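PDB 3URG: Alr1010 protein from Nostoc, which probably binds calcium ions, as a member of the CcbP family of calcium-binding proteins. Local coordinates for residues M50-Y55 against A134-W139; L95-V100 against T114-D119; A22-D27 against L140-K145. All blocks are in the same frame, centred on the assembly; numbering follows the deposited sequence.

Contact 1: M50-Y55 against A134-W139; sequences MGWYYY and ADWLYW. With MNB (5-mercapto-2-nitro-benzoic acid), chain B.
D135 meets helix 45-59 with both backbone and side chain. Its carbonyl O lies 3.6 Å from CH2 of W52, and its carboxylate OD1 is 3.1 Å from OH of Y55. Salt bridges to R33 and R30 hold that carboxylate. In W136, CG is anti to the backbone N (chi1 173°), and the indole turns its six-membered edge onto one face of W52, with CE3 of W136 3.6 Å from CE3 of W52. The planes stand 62° apart, an edge-to-face pair. Nearly one turn on, W139 offers its own face to the edge of W52. NE1 of W52 sits over the six-membered ring, 3.5 Å from CE3 of W139, with the planes at 60°. W52 thus gives a face to one tryptophan and an edge to another, and the three form a buried aromatic cluster.

The axes of the two segments run roughly antiparallel, 12.0 Å apart at closest approach, and the indole of W52 spans the gap. On helix 45-59, M50 and Y53 touch the bound 5-mercapto-2-nitro-benzoic acid; CB of M50 is 3.5 Å from its C4. I38 of helix 28-39 packs on W52 and Y55. W136 also packs on M98, next to strand 99-104.

Contact 2: L95-V100 against T114-D119; sequences LKDMYV and TAKLSD
The carbonyl O of M98 takes two donors: the backbone N of L117 at 3.0 Å and water 1, also at 3.0 Å from this O. The N-H of L117 lies in the carbonyl plane and points almost straight at the oxygen. This is the open end of the beta hairpin formed by strands 99-104 and 111-116. V100 and A115 form a hydrogen-bonded pair, joined by V100 N to A115 O at 2.7 Å and by A115 N to V100 O at 2.9 Å. Y99 and K116 are the adjacent non-hydrogen-bonded pair. Past K116 the chain turns into a short 3-10 segment.

V100 and A115 share a face of the sheet. CG1 of V100 meets CD1 of L117, whose other methyl, CD2, packs on W136. The Y99 side chain runs alongside that of K116, both pointing the same way, with CE1 of Y99 3.4 Å from CG of K116. CG2 of T114 touches the Y99 side chain near CB.

D97 ties the loop before the strand to the 3-10 segment. Its CG is anti to the backbone N (chi1 -151°). OD1 accepts the N-H of M98 at 2.7 Å in a bent bond, on the anti side and out of the carboxylate plane. Water 1 also donates to OD1 and accepts the backbone N-H of S118. The chain of K116 touches OD2 of D97 through CD, while NZ stays beyond salt-bridge range. Water 2 donates to OD2 of D97 at 2.7 Å and is hydrogen-bonded to OG of S118 at 2.8 Å.

Contact 3: A22-D27 against L140-K145; sequences ASVERD and LARGYK
R142 reaches back to A22, V24 and R26 of the N-terminal loop, and A141 beside it meets S23 and V24. They sit where helix 127-141 ends in a Schellman motif, with G143 at positive phi and its N bonded back to L140 O at 2.8 Å. The loop 22-27 wraps round this end.

R142 is folded over at chi2 and chi3 (-72° and -62°). This brings its guanidinium back to the loop, although its CB points away from it. The group is sandwiched: CB of A22 lies over one face, 3.5 Å from NH1 of R142, and CG of R26 over the opposite face, 3.4 Å from NH2 of R142. The edge makes the polar bonds. NH1 donates to V24 O at 3.0 Å, within the guanidinium plane. NE donates to OH of Y144, also close to that plane, and E31 holds the same hydroxyl. Bonds at two places on the edge and carbon over both faces should fix the rotation of the group. The guanidinium of R26 stands nearly perpendicular to that of R142 and has its own salt bridge to E28.

A141 gives its carbonyl O to the loop. This oxygen takes the N-H of S23 almost straight, and OG of S23 adds a weak bond. CA of A22 makes a CH...O contact with the same oxygen. CG2 of V24 rests 3.9 Å from CB of A141.

How the contacts relate
The contacts are nested along the chain: contact 2 lies inside the loop closed by contact 1, and that inside contact 3. Contacts 1 and 3 share helix 127-141, their centres about 13 Å apart. Contact 1 uses its buried face and contact 3 its C-terminal end at the surface. OH of Y138 connects them, 2.9 Å from the backbone N of D27. Contact 2, centred about 11 Å from contact 1, lies at the open end of the hairpin at the edge of the antiparallel sheet. W136 joins the two by packing on D97, M98 and L117. The centres of contacts 2 and 3 are about 17 Å apart; S118 packs on L140 between them. Helix 127-141 thus links hairpin end, helix 45-59 and N-terminal loop.

Contact 1: M50-Y55 against A134-W139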
loop_
_atom_site.group_PDB
_atom_site.type_symbol
_atom_site.label_atom_id
_atom_site.label_comp_id
_atom_site.label_asym_id
_atom_site.label_seq_id
_atom_site.Cartn_x
_atom_site.Cartn_y
_atom_site.Cartn_z
ATOM N N MET A 50 -11.741 -4.623 1.588
ATOM C CA MET A 50 -11.985 -4.876 0.169
ATOM C C MET A 50 -11.974 -3.575 -0.636
ATOM O O MET A 50 -11.372 -3.503 -1.711
ATOM C CB MET A 50 -13.310 -5.609 -0.034
ATOM C CG MET A 50 -13.562 -6.061 -1.471
ATOM S SD MET A 50 -15.278 -6.594 -1.715
ATOM C CE MET A 50 -16.143 -5.042 -1.619
ATOM N N GLY A 51 -12.629 -2.548 -0.110
ATOM C CA GLY A 51 -12.607 -1.242 -0.748
ATOM C C GLY A 51 -11.189 -0.758 -1.013
ATOM O O GLY A 51 -10.865 -0.280 -2.107
ATOM N N TRP A 52 -10.324 -0.867 -0.017
ATOM C CA TRP A 52 -8.949 -0.407 -0.204
ATOM C C TRP A 52 -8.205 -1.274 -1.222
ATOM O O TRP A 52 -7.400 -0.776 -2.003
ATOM C CB TRP A 52 -8.197 -0.411 1.130
ATOM C CG TRP A 52 -8.280 0.889 1.851
ATOM C CD1 TRP A 52 -9.107 1.207 2.895
ATOM C CD2 TRP A 52 -7.513 2.062 1.573
ATOM N NE1 TRP A 52 -8.882 2.509 3.289
ATOM C CE2 TRP A 52 -7.913 3.054 2.486
ATOM C CE3 TRP A 52 -6.526 2.369 0.641
ATOM C CZ2 TRP A 52 -7.358 4.330 2.488
ATOM C CZ3 TRP A 52 -5.982 3.636 0.644
ATOM C CH2 TRP A 52 -6.390 4.595 1.562
ATOM N N TYR A 53 -8.462 -2.582 -1.196
ATOM C CA TYR A 53 -7.762 -3.506 -2.085
ATOM C C TYR A 53 -8.069 -3.168 -3.545
ATOM O O TYR A 53 -7.160 -3.024 -4.367
ATOM C CB TYR A 53 -8.147 -4.967 -1.783
ATOM C CG TYR A 53 -7.369 -5.986 -2.598
ATOM C CD1 TYR A 53 -6.159 -6.499 -2.131
ATOM C CD2 TYR A 53 -7.836 -6.429 -3.829
ATOM C CE1 TYR A 53 -5.438 -7.435 -2.867
ATOM C CE2 TYR A 53 -7.110 -7.367 -4.581
ATOM C CZ TYR A 53 -5.921 -7.861 -4.088
ATOM O OH TYR A 53 -5.211 -8.785 -4.818
ATOM N N TYR A 54 -9.355 -3.060 -3.863
ATOM C CA TYR A 54 -9.789 -2.691 -5.213
ATOM C C TYR A 54 -9.348 -1.289 -5.609
ATOM O O TYR A 54 -8.982 -1.048 -6.760
ATOM C CB TYR A 54 -11.318 -2.804 -5.359
ATOM C CG TYR A 54 -11.823 -4.244 -5.383
ATOM C CD1 TYR A 54 -11.046 -5.260 -5.921
ATOM C CD2 TYR A 54 -13.086 -4.577 -4.884
ATOM C CE1 TYR A 54 -11.495 -6.573 -5.951
ATOM C CE2 TYR A 54 -13.548 -5.891 -4.916
ATOM C CZ TYR A 54 -12.749 -6.882 -5.453
ATOM O OH TYR A 54 -13.193 -8.188 -5.491
ATOM N N TYR A 55 -9.395 -0.350 -4.675
ATOM C CA TYR A 55 -8.960 1.001 -5.015
ATOM C C TYR A 55 -7.484 0.992 -5.442
ATOM O O TYR A 55 -7.130 1.515 -6.496
ATOM C CB TYR A 55 -9.212 1.992 -3.872
ATOM C CG TYR A 55 -8.551 3.350 -4.073
ATOM C CD1 TYR A 55 -9.107 4.315 -4.916
ATOM C CD2 TYR A 55 -7.375 3.666 -3.407
ATOM C CE1 TYR A 55 -8.499 5.563 -5.085
ATOM C CE2 TYR A 55 -6.765 4.903 -3.569
ATOM C CZ TYR A 55 -7.325 5.842 -4.402
ATOM O OH TYR A 55 -6.686 7.061 -4.537
ATOM N N ALA A 134 0.279 7.581 -1.195
ATOM C CA ALA A 134 0.167 8.594 -0.145
ATOM C C ALA A 134 -1.147 8.492 0.648
ATOM O O ALA A 134 -1.175 8.757 1.853
ATOM C CB ALA A 134 0.310 9.986 -0.742
ATOM N N ASP A 135 -2.232 8.130 -0.029
ATOM C CA ASP A 135 -3.529 7.991 0.646
ATOM C C ASP A 135 -3.448 6.841 1.643
ATOM O O ASP A 135 -3.971 6.915 2.768
ATOM C CB ASP A 135 -4.641 7.697 -0.364
ATOM C CG ASP A 135 -5.117 8.936 -1.119
ATOM O OD1 ASP A 135 -5.778 8.749 -2.161
ATOM O OD2 ASP A 135 -4.845 10.083 -0.690
ATOM N N TRP A 136 -2.806 5.760 1.219
ATOM C CA TRP A 136 -2.692 4.579 2.078
ATOM C C TRP A 136 -1.788 4.892 3.272
ATOM O O TRP A 136 -2.125 4.589 4.412
ATOM C CB TRP A 136 -2.153 3.380 1.274
ATOM C CG TRP A 136 -1.849 2.167 2.122
ATOM C CD1 TRP A 136 -0.642 1.548 2.259
ATOM C CD2 TRP A 136 -2.767 1.441 2.954
ATOM N NE1 TRP A 136 -0.748 0.481 3.113
ATOM C CE2 TRP A 136 -2.043 0.392 3.559
ATOM C CE3 TRP A 136 -4.129 1.580 3.248
ATOM C CZ2 TRP A 136 -2.632 -0.520 4.436
ATOM C CZ3 TRP A 136 -4.719 0.657 4.126
ATOM C CH2 TRP A 136 -3.967 -0.367 4.711
ATOM N N LEU A 137 -0.634 5.504 3.005
ATOM C CA LEU A 137 0.251 5.950 4.081
ATOM C C LEU A 137 -0.463 6.902 5.054
ATOM O O LEU A 137 -0.261 6.840 6.272
ATOM C CB LEU A 137 1.502 6.614 3.497
ATOM C CG LEU A 137 2.383 5.644 2.703
ATOM C CD1 LEU A 137 3.593 6.347 2.076
ATOM C CD2 LEU A 137 2.825 4.508 3.614
ATOM N N TYR A 138 -1.308 7.775 4.513
ATOM C CA TYR A 138 -2.082 8.685 5.346
ATOM C C TYR A 138 -3.065 7.938 6.254
ATOM O O TYR A 138 -3.159 8.218 7.446
ATOM C CB TYR A 138 -2.829 9.699 4.468
ATOM C CG TYR A 138 -3.869 10.503 5.226
ATOM C CD1 TYR A 138 -5.215 10.162 5.166
ATOM C CD2 TYR A 138 -3.507 11.621 5.978
ATOM C CE1 TYR A 138 -6.178 10.896 5.865
ATOM C CE2 TYR A 138 -4.462 12.363 6.667
ATOM C CZ TYR A 138 -5.793 11.992 6.611
ATOM O OH TYR A 138 -6.745 12.731 7.299
ATOM N N TRP A 139 -3.808 7.001 5.675
ATOM C CA TRP A 139 -4.742 6.172 6.430
ATOM C C TRP A 139 -4.055 5.524 7.643
ATOM O O TRP A 139 -4.587 5.540 8.760
ATOM C CB TRP A 139 -5.338 5.119 5.478
ATOM C CG TRP A 139 -6.148 4.003 6.096
ATOM C CD1 TRP A 139 -5.671 2.829 6.593
ATOM C CD2 TRP A 139 -7.578 3.932 6.201
ATOM N NE1 TRP A 139 -6.714 2.042 7.031
ATOM C CE2 TRP A 139 -7.892 2.696 6.792
ATOM C CE3 TRP A 139 -8.623 4.804 5.863
ATOM C CZ2 TRP A 139 -9.204 2.313 7.066
ATOM C CZ3 TRP A 139 -9.920 4.415 6.129
ATOM C CH2 TRP A 139 -10.199 3.185 6.723
HETATM C C6 MNB B . -11.262 -10.410 -0.336
HETATM C C1 MNB B . -12.277 -11.136 0.200
HETATM C C2 MNB B . -13.064 -10.559 1.249
HETATM C C3 MNB B . -12.764 -9.238 1.715
HETATM C C4 MNB B . -11.709 -8.497 1.157
HETATM C C5 MNB B . -10.968 -9.049 0.158
HETATM S S5 MNB B . -9.660 -8.145 -0.580
HETATM C C10 MNB B . -12.480 -12.507 -0.369
HETATM O O12 MNB B . -13.310 -13.270 0.076
HETATM O O11 MNB B . -11.635 -12.966 -1.352
HETATM N N7 MNB B . -14.160 -11.223 1.900
HETATM O O9 MNB B . -14.780 -10.622 2.871
HETATM O O8 MNB B . -14.600 -12.370 1.499
#

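Contact 2: L95-V100 against T114-D119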
loop_
_atom_site.group_PDB
_atom_site.type_symbol
_atom_site.label_atom_id
_atom_site.label_comp_id
_atom_site.label_asym_id
_atom_site.label_seq_id
_atom_site.Cartn_x
_atom_site.Cartn_y
_atom_site.Cartn_z
ATOM N N LEU A 95 -7.277 -8.787 4.980
ATOM C CA LEU A 95 -7.905 -8.237 6.183
ATOM C C LEU A 95 -6.931 -7.542 7.138
ATOM O O LEU A 95 -7.345 -6.753 7.993
ATOM C CB LEU A 95 -8.701 -9.315 6.924
ATOM C CG LEU A 95 -10.221 -9.239 6.791
ATOM C CD1 LEU A 95 -10.644 -9.278 5.329
ATOM C CD2 LEU A 95 -10.876 -10.367 7.577
ATOM N N LYS A 96 -5.642 -7.827 6.995
ATOM C CA LYS A 96 -4.646 -7.284 7.919
ATOM C C LYS A 96 -3.932 -6.034 7.388
ATOM O O LYS A 96 -3.775 -5.037 8.095
ATOM C CB LYS A 96 -3.610 -8.361 8.257
ATOM N N ASP A 97 -3.498 -6.094 6.139
ATOM C CA ASP A 97 -2.655 -5.047 5.583
ATOM C C ASP A 97 -2.770 -5.117 4.079
ATOM O O ASP A 97 -3.332 -6.080 3.550
ATOM C CB ASP A 97 -1.201 -5.292 6.003
ATOM C CG ASP A 97 -0.395 -4.012 6.104
ATOM O OD1 ASP A 97 -0.726 -3.020 5.409
ATOM O OD2 ASP A 97 0.589 -4.004 6.877
ATOM N N MET A 98 -2.241 -4.101 3.391
ATOM C CA MET A 98 -2.204 -4.097 1.931
ATOM C C MET A 98 -0.837 -4.571 1.434
ATOM O O MET A 98 0.167 -3.904 1.670
ATOM C CB MET A 98 -2.508 -2.691 1.390
ATOM C CG MET A 98 -3.952 -2.227 1.711
ATOM S SD MET A 98 -5.150 -3.139 0.694
ATOM C CE MET A 98 -5.983 -4.191 1.874
ATOM N N TYR A 99 -0.811 -5.717 0.752
ATOM C CA TYR A 99 0.435 -6.299 0.260
ATOM C C TYR A 99 0.498 -6.207 -1.251
ATOM O O TYR A 99 -0.522 -6.294 -1.930
ATOM C CB TYR A 99 0.570 -7.773 0.682
ATOM C CG TYR A 99 0.744 -7.972 2.169
ATOM C CD1 TYR A 99 2.007 -8.012 2.744
ATOM C CD2 TYR A 99 -0.358 -8.122 2.998
ATOM C CE1 TYR A 99 2.170 -8.185 4.109
ATOM C CE2 TYR A 99 -0.209 -8.298 4.363
ATOM C CZ TYR A 99 1.058 -8.326 4.913
ATOM O OH TYR A 99 1.210 -8.504 6.268
ATOM N N VAL A 100 1.703 -6.018 -1.771
ATOM C CA VAL A 100 1.911 -6.053 -3.198
ATOM C C VAL A 100 2.945 -7.117 -3.509
ATOM O O VAL A 100 3.745 -7.506 -2.656
ATOM C CB VAL A 100 2.404 -4.709 -3.736
ATOM C CG1 VAL A 100 1.280 -3.639 -3.649
ATOM C CG2 VAL A 100 3.655 -4.266 -2.986
ATOM N N THR A 114 6.363 -11.104 -1.443
ATOM C CA THR A 114 5.214 -10.331 -0.995
ATOM C C THR A 114 5.725 -9.259 -0.047
ATOM O O THR A 114 6.464 -9.557 0.887
ATOM C CB THR A 114 4.203 -11.226 -0.277
ATOM O OG1 THR A 114 3.770 -12.254 -1.177
ATOM C CG2 THR A 114 2.999 -10.421 0.160
ATOM N N ALA A 115 5.366 -8.008 -0.317
ATOM C CA ALA A 115 5.814 -6.886 0.489
ATOM C C ALA A 115 4.619 -6.034 0.908
ATOM O O ALA A 115 3.667 -5.850 0.124
ATOM C CB ALA A 115 6.793 -6.025 -0.314
ATOM N N LYS A 116 4.684 -5.504 2.128
ATOM C CA LYS A 116 3.748 -4.478 2.575
ATOM C C LYS A 116 3.932 -3.196 1.750
ATOM O O LYS A 116 5.045 -2.685 1.626
ATOM C CB LYS A 116 3.969 -4.166 4.061
ATOM C CG LYS A 116 3.818 -5.377 4.961
ATOM C CD LYS A 116 3.536 -5.018 6.401
ATOM C CE LYS A 116 4.792 -4.689 7.166
ATOM N NZ LYS A 116 4.570 -4.895 8.626
ATOM N N LEU A 117 2.843 -2.668 1.193
ATOM C CA LEU A 117 2.920 -1.410 0.454
ATOM C C LEU A 117 3.564 -0.319 1.317
ATOM O O LEU A 117 4.274 0.545 0.810
ATOM C CB LEU A 117 1.522 -0.971 -0.008
ATOM C CG LEU A 117 1.461 0.233 -0.950
ATOM C CD1 LEU A 117 2.328 0.004 -2.190
ATOM C CD2 LEU A 117 0.023 0.522 -1.362
ATOM N N SER A 118 3.320 -0.363 2.622
ATOM C CA SER A 118 3.833 0.660 3.530
ATOM C C SER A 118 5.358 0.631 3.648
ATOM O O SER A 118 5.957 1.547 4.221
ATOM C CB SER A 118 3.208 0.497 4.925
ATOM O OG SER A 118 3.607 -0.733 5.508
ATOM N N ASP A 119 5.975 -0.425 3.117
ATOM C CA ASP A 119 7.443 -0.555 3.096
ATOM C C ASP A 119 8.069 -0.237 1.735
ATOM O O ASP A 119 9.273 -0.462 1.519
ATOM C CB ASP A 119 7.862 -1.962 3.513
ATOM C CG ASP A 119 7.706 -2.207 5.007
ATOM O OD1 ASP A 119 7.813 -1.234 5.776
ATOM O OD2 ASP A 119 7.509 -3.380 5.402
HETATM O O HOH W 1 0.855 -1.842 3.750
HETATM O O HOH W 2 1.759 -1.635 7.401
#

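Contact 3: A22-D27 against L140-K145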
loop_
_atom_site.group_PDB
_atom_site.type_symbol
_atom_site.label_atom_id
_atom_site.label_comp_id
_atom_site.label_asym_id
_atom_site.label_seq_id
_atom_site.Cartn_x
_atom_site.Cartn_y
_atom_site.Cartn_z
ATOM N N ALA A 22 -3.420 9.216 16.159
ATOM C CA ALA A 22 -2.984 9.786 14.886
ATOM C C ALA A 22 -1.647 10.520 15.009
ATOM O O ALA A 22 -1.419 11.251 15.973
ATOM C CB ALA A 22 -4.055 10.729 14.335
ATOM N N SER A 23 -0.777 10.348 14.016
ATOM C CA SER A 23 0.522 11.021 14.020
ATOM C C SER A 23 0.553 12.197 13.050
ATOM O O SER A 23 1.517 12.960 13.019
ATOM C CB SER A 23 1.656 10.035 13.700
ATOM O OG SER A 23 1.708 9.726 12.315
ATOM N N VAL A 24 -0.505 12.336 12.255
ATOM C CA VAL A 24 -0.646 13.485 11.365
ATOM C C VAL A 24 -2.031 14.104 11.507
ATOM O O VAL A 24 -2.985 13.440 11.927
ATOM C CB VAL A 24 -0.390 13.109 9.892
ATOM C CG1 VAL A 24 0.947 12.394 9.752
ATOM C CG2 VAL A 24 -1.519 12.239 9.357
ATOM N N GLU A 25 -2.141 15.383 11.171
ATOM C CA GLU A 25 -3.424 16.066 11.242
ATOM C C GLU A 25 -4.306 15.619 10.085
ATOM O O GLU A 25 -3.814 15.112 9.076
ATOM C CB GLU A 25 -3.228 17.583 11.192
ATOM C CG GLU A 25 -2.501 18.160 12.401
ATOM C CD GLU A 25 -3.346 18.139 13.667
ATOM O OE1 GLU A 25 -3.394 19.176 14.363
ATOM O OE2 GLU A 25 -3.965 17.094 13.964
ATOM N N ARG A 26 -5.610 15.806 10.235
ATOM C CA ARG A 26 -6.534 15.507 9.153
ATOM C C ARG A 26 -6.112 16.224 7.878
ATOM O O ARG A 26 -5.690 17.388 7.914
ATOM C CB ARG A 26 -7.958 15.914 9.537
ATOM C CG ARG A 26 -8.681 14.875 10.378
ATOM C CD ARG A 26 -10.080 15.344 10.756
ATOM N NE ARG A 26 -10.971 15.418 9.596
ATOM C CZ ARG A 26 -11.816 14.454 9.242
ATOM N NH1 ARG A 26 -11.870 13.335 9.954
ATOM N NH2 ARG A 26 -12.599 14.597 8.178
ATOM N N ASP A 27 -6.197 15.514 6.756
ATOM C CA ASP A 27 -6.049 16.123 5.440
ATOM C C ASP A 27 -7.389 15.933 4.743
ATOM O O ASP A 27 -7.721 14.819 4.336
ATOM C CB ASP A 27 -4.923 15.448 4.639
ATOM C CG ASP A 27 -4.742 16.058 3.244
ATOM O OD1 ASP A 27 -5.740 16.453 2.613
ATOM O OD2 ASP A 27 -3.595 16.136 2.776
ATOM N N LEU A 140 -2.860 4.979 7.427
ATOM C CA LEU A 140 -2.124 4.305 8.504
ATOM C C LEU A 140 -1.638 5.314 9.541
ATOM O O LEU A 140 -1.781 5.105 10.740
ATOM C CB LEU A 140 -0.932 3.543 7.924
ATOM C CG LEU A 140 -1.328 2.339 7.069
ATOM C CD1 LEU A 140 -0.116 1.727 6.384
ATOM C CD2 LEU A 140 -2.039 1.308 7.930
ATOM N N ALA A 141 -1.084 6.420 9.060
ATOM C CA ALA A 141 -0.614 7.493 9.927
ATOM C C ALA A 141 -1.733 8.006 10.839
ATOM O O ALA A 141 -1.485 8.413 11.978
ATOM C CB ALA A 141 -0.060 8.628 9.087
ATOM N N ARG A 142 -2.965 7.999 10.341
ATOM C CA ARG A 142 -4.073 8.517 11.131
ATOM C C ARG A 142 -4.486 7.498 12.185
ATOM O O ARG A 142 -5.256 7.805 13.100
ATOM C CB ARG A 142 -5.273 8.900 10.237
ATOM C CG ARG A 142 -5.097 10.202 9.463
ATOM C CD ARG A 142 -5.182 11.414 10.386
ATOM N NE ARG A 142 -6.498 11.495 11.010
ATOM C CZ ARG A 142 -6.800 12.311 12.007
ATOM N NH1 ARG A 142 -5.873 13.129 12.498
ATOM N NH2 ARG A 142 -8.027 12.305 12.515
ATOM N N GLY A 143 -3.969 6.285 12.071
ATOM C CA GLY A 143 -4.326 5.247 13.019
ATOM C C GLY A 143 -5.613 4.536 12.648
ATOM O O GLY A 143 -6.185 3.818 13.462
ATOM N N TYR A 144 -6.078 4.726 11.420
ATOM C CA TYR A 144 -7.296 4.052 10.982
ATOM C C TYR A 144 -7.010 2.572 10.767
ATOM O O TYR A 144 -5.920 2.201 10.356
ATOM C CB TYR A 144 -7.837 4.657 9.678
ATOM C CG TYR A 144 -8.164 6.137 9.753
ATOM C CD1 TYR A 144 -8.528 6.730 10.956
ATOM C CD2 TYR A 144 -8.120 6.937 8.616
ATOM C CE1 TYR A 144 -8.827 8.078 11.028
ATOM C CE2 TYR A 144 -8.414 8.291 8.679
ATOM C CZ TYR A 144 -8.767 8.851 9.889
ATOM O OH TYR A 144 -9.065 10.195 9.960
ATOM N N LYS A 145 -8.001 1.730 11.025
ATOM C CA LYS A 145 -7.876 0.317 10.683
ATOM C C LYS A 145 -9.198 -0.216 10.162
ATOM O O LYS A 145 -10.253 0.344 10.450
ATOM C CB LYS A 145 -7.374 -0.507 11.874
ATOM C CG LYS A 145 -7.753 0.050 13.223
ATOM C CD LYS A 145 -6.960 -0.625 14.340
ATOM C CE LYS A 145 -7.367 -0.092 15.712
ATOM N NZ LYS A 145 -6.590 -0.733 16.814
#